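Local coordinates for mutT/nudix family protein (Listeria innocua, PDB 3I9X) that probably acts as a hydrolase of the Nudix family, this chain being the Nudix-domain portion of a longer protein, at residues E87-L90 and E91-S95. Numbering follows the deposited sequence.
Sequences EREL and EEETS
Glu87 O takes a long, weak hydrogen bond from Glu91 N (3.4 Å), one turn further along helix 82-94. Arg88 O makes a shorter one, taking Glu92 N at 3.0 Å. With CG anti to the backbone N (chi1 172°), the Arg88 chain runs next to the Glu92 chain in the same direction. The methylene carbons of Arg88 touch the Glu92 carboxylate, CD lying 3.5 Å from OE1; the salt bridge of Arg88 goes instead to Glu80. Glu89 folds back at chi2 (-82°), bringing its OE1 to 3.7 Å from both Glu92 OE2 and Glu93 OE1. Its carboxylate is nearly parallel to that of Glu93, 12° apart, but steeply turned against that of Glu92. Such a knot of acids fits the REUXEE core of the Nudix box, whose acidic residues bind metal in relatives; in this model Glu93 is salt-bridged to Arg135. Leu90 O lies in the last turn of the helix. Thr94 OG1 bonds to Leu90 O from above the carbonyl plane at 3.1 Å, and the Glu93 and Thr94 amides add weak bonds to the same oxygen, while Leu90 CD1 packs against Thr94 OG1 at 3.6 Å. Thr94 OG1 also bonds to Leu96 N, and Ser95, with positive phi, turns the chain out of the helix where the Nudix box usually has glycine. Leu90 is buried against Met32 and Leu34 of strand 27-40 and against Ile99 and Leu101 of the following loop, seating the Nudix helix on the sheet, with helix 129-137 reached through Arg135.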
ATOM      1  N   GLU A  87      -4.096 -12.068  -7.460  1.00 55.46           N
ATOM      2  CA  GLU A  87      -3.846 -13.463  -7.838  1.00 57.39           C
ATOM      3  C   GLU A  87      -4.960 -13.999  -8.706  1.00 57.93           C
ATOM      4  O   GLU A  87      -4.687 -14.677  -9.702  1.00 57.58           O
ATOM      5  CB  GLU A  87      -3.641 -14.367  -6.616  1.00 57.85           C
ATOM      6  CG  GLU A  87      -2.197 -14.732  -6.389  1.00 60.71           C
ATOM      7  CD  GLU A  87      -1.803 -14.800  -4.929  1.00 64.96           C
ATOM      8  OE1 GLU A  87      -0.632 -14.451  -4.654  1.00 67.49           O
ATOM      9  OE2 GLU A  87      -2.641 -15.192  -4.064  1.00 69.48           O
ATOM     10  N   ARG A  88      -6.196 -13.673  -8.330  1.00 59.09           N
ATOM     11  CA  ARG A  88      -7.373 -14.008  -9.135  1.00 60.28           C
ATOM     12  C   ARG A  88      -7.326 -13.322 -10.492  1.00 61.01           C
ATOM     13  O   ARG A  88      -7.523 -13.996 -11.513  1.00 60.77           O
ATOM     14  CB  ARG A  88      -8.725 -13.652  -8.444  1.00 60.24           C
ATOM     15  CG  ARG A  88      -9.926 -13.842  -9.415  1.00 61.60           C
ATOM     16  CD  ARG A  88     -11.296 -13.421  -8.912  1.00 65.04           C
ATOM     17  NE  ARG A  88     -11.393 -11.978  -8.676  1.00 67.20           N
ATOM     18  CZ  ARG A  88     -11.334 -11.407  -7.479  1.00 65.84           C
ATOM     19  NH1 ARG A  88     -11.183 -12.150  -6.401  1.00 66.41           N
ATOM     20  NH2 ARG A  88     -11.412 -10.090  -7.367  1.00 66.08           N
ATOM     21  N   GLU A  89      -7.119 -11.995 -10.505  1.00 61.65           N
ATOM     22  CA  GLU A  89      -7.153 -11.236 -11.770  1.00 62.66           C
ATOM     23  C   GLU A  89      -6.026 -11.671 -12.714  1.00 62.56           C
ATOM     24  O   GLU A  89      -6.204 -11.653 -13.912  1.00 62.83           O
ATOM     25  CB  GLU A  89      -7.165  -9.702 -11.575  1.00 62.83           C
ATOM     26  CG  GLU A  89      -8.521  -9.126 -11.060  1.00 64.79           C
ATOM     27  CD  GLU A  89      -9.589  -8.905 -12.163  1.00 68.36           C
ATOM     28  OE1 GLU A  89      -9.473  -9.483 -13.279  1.00 71.38           O
ATOM     29  OE2 GLU A  89     -10.553  -8.131 -11.917  1.00 70.17           O
ATOM     30  N   LEU A  90      -4.898 -12.110 -12.179  1.00 62.92           N
ATOM     31  CA  LEU A  90      -3.864 -12.682 -13.017  1.00 63.57           C
ATOM     32  C   LEU A  90      -4.421 -13.902 -13.779  1.00 65.28           C
ATOM     33  O   LEU A  90      -4.313 -13.968 -15.007  1.00 64.65           O
ATOM     34  CB  LEU A  90      -2.646 -13.065 -12.185  1.00 62.85           C
ATOM     35  CG  LEU A  90      -1.455 -13.661 -12.922  1.00 61.29           C
ATOM     36  CD1 LEU A  90      -1.091 -12.798 -14.150  1.00 60.37           C
ATOM     37  CD2 LEU A  90      -0.293 -13.796 -11.988  1.00 57.50           C
ATOM     38  N   GLU A  91      -5.042 -14.841 -13.058  1.00 67.08           N
ATOM     39  CA  GLU A  91      -5.612 -16.044 -13.688  1.00 68.82           C
ATOM     40  C   GLU A  91      -6.740 -15.769 -14.685  1.00 69.43           C
ATOM     41  O   GLU A  91      -6.754 -16.372 -15.755  1.00 70.18           O
ATOM     42  CB  GLU A  91      -6.078 -17.085 -12.645  1.00 69.44           C
ATOM     43  CG  GLU A  91      -6.840 -18.284 -13.282  1.00 71.91           C
ATOM     44  CD  GLU A  91      -6.649 -19.593 -12.534  1.00 76.45           C
ATOM     45  OE1 GLU A  91      -6.601 -19.555 -11.277  1.00 77.96           O
ATOM     46  OE2 GLU A  91      -6.559 -20.661 -13.214  1.00 79.60           O
ATOM     47  N   GLU A  92      -7.674 -14.884 -14.354  1.00 70.25           N
ATOM     48  CA  GLU A  92      -8.786 -14.570 -15.267  1.00 71.46           C
ATOM     49  C   GLU A  92      -8.297 -14.001 -16.590  1.00 71.85           C
ATOM     50  O   GLU A  92      -8.933 -14.181 -17.626  1.00 72.25           O
ATOM     51  CB  GLU A  92      -9.761 -13.557 -14.659  1.00 71.70           C
ATOM     52  CG  GLU A  92     -10.498 -14.049 -13.413  1.00 74.21           C
ATOM     53  CD  GLU A  92     -11.744 -13.224 -13.094  1.00 77.62           C
ATOM     54  OE1 GLU A  92     -12.496 -13.632 -12.180  1.00 80.13           O
ATOM     55  OE2 GLU A  92     -11.977 -12.181 -13.759  1.00 79.73           O
ATOM     56  N   GLU A  93      -7.169 -13.308 -16.546  1.00 72.15           N
ATOM     57  CA  GLU A  93      -6.674 -12.602 -17.706  1.00 72.37           C
ATOM     58  C   GLU A  93      -5.624 -13.410 -18.452  1.00 71.59           C
ATOM     59  O   GLU A  93      -5.381 -13.127 -19.608  1.00 71.33           O
ATOM     60  CB  GLU A  93      -6.086 -11.237 -17.299  1.00 72.98           C
ATOM     61  CG  GLU A  93      -6.462 -10.098 -18.235  1.00 74.65           C
ATOM     62  CD  GLU A  93      -7.765  -9.380 -17.847  1.00 77.95           C
ATOM     63  OE1 GLU A  93      -7.930  -9.014 -16.658  1.00 80.97           O
ATOM     64  OE2 GLU A  93      -8.614  -9.142 -18.740  1.00 79.48           O
ATOM     65  N   THR A  94      -4.997 -14.395 -17.805  1.00 70.99           N
ATOM     66  CA  THR A  94      -3.888 -15.140 -18.430  1.00 70.29           C
ATOM     67  C   THR A  94      -3.733 -16.629 -18.099  1.00 69.57           C
ATOM     68  O   THR A  94      -2.825 -17.260 -18.641  1.00 69.52           O
ATOM     69  CB  THR A  94      -2.521 -14.492 -18.072  1.00 70.47           C
ATOM     70  OG1 THR A  94      -2.027 -15.039 -16.842  1.00 70.12           O
ATOM     71  CG2 THR A  94      -2.652 -12.994 -17.967  1.00 69.53           C
ATOM     72  N   SER A  95      -4.568 -17.168 -17.203  1.00 68.74           N
ATOM     73  CA  SER A  95      -4.457 -18.559 -16.702  1.00 68.02           C
ATOM     74  C   SER A  95      -3.149 -18.894 -15.984  1.00 67.23           C
ATOM     75  O   SER A  95      -2.889 -20.053 -15.706  1.00 67.24           O
ATOM     76  CB  SER A  95      -4.697 -19.590 -17.831  1.00 68.24           C
ATOM     77  OG  SER A  95      -6.010 -19.472 -18.358  1.00 68.01           O
TER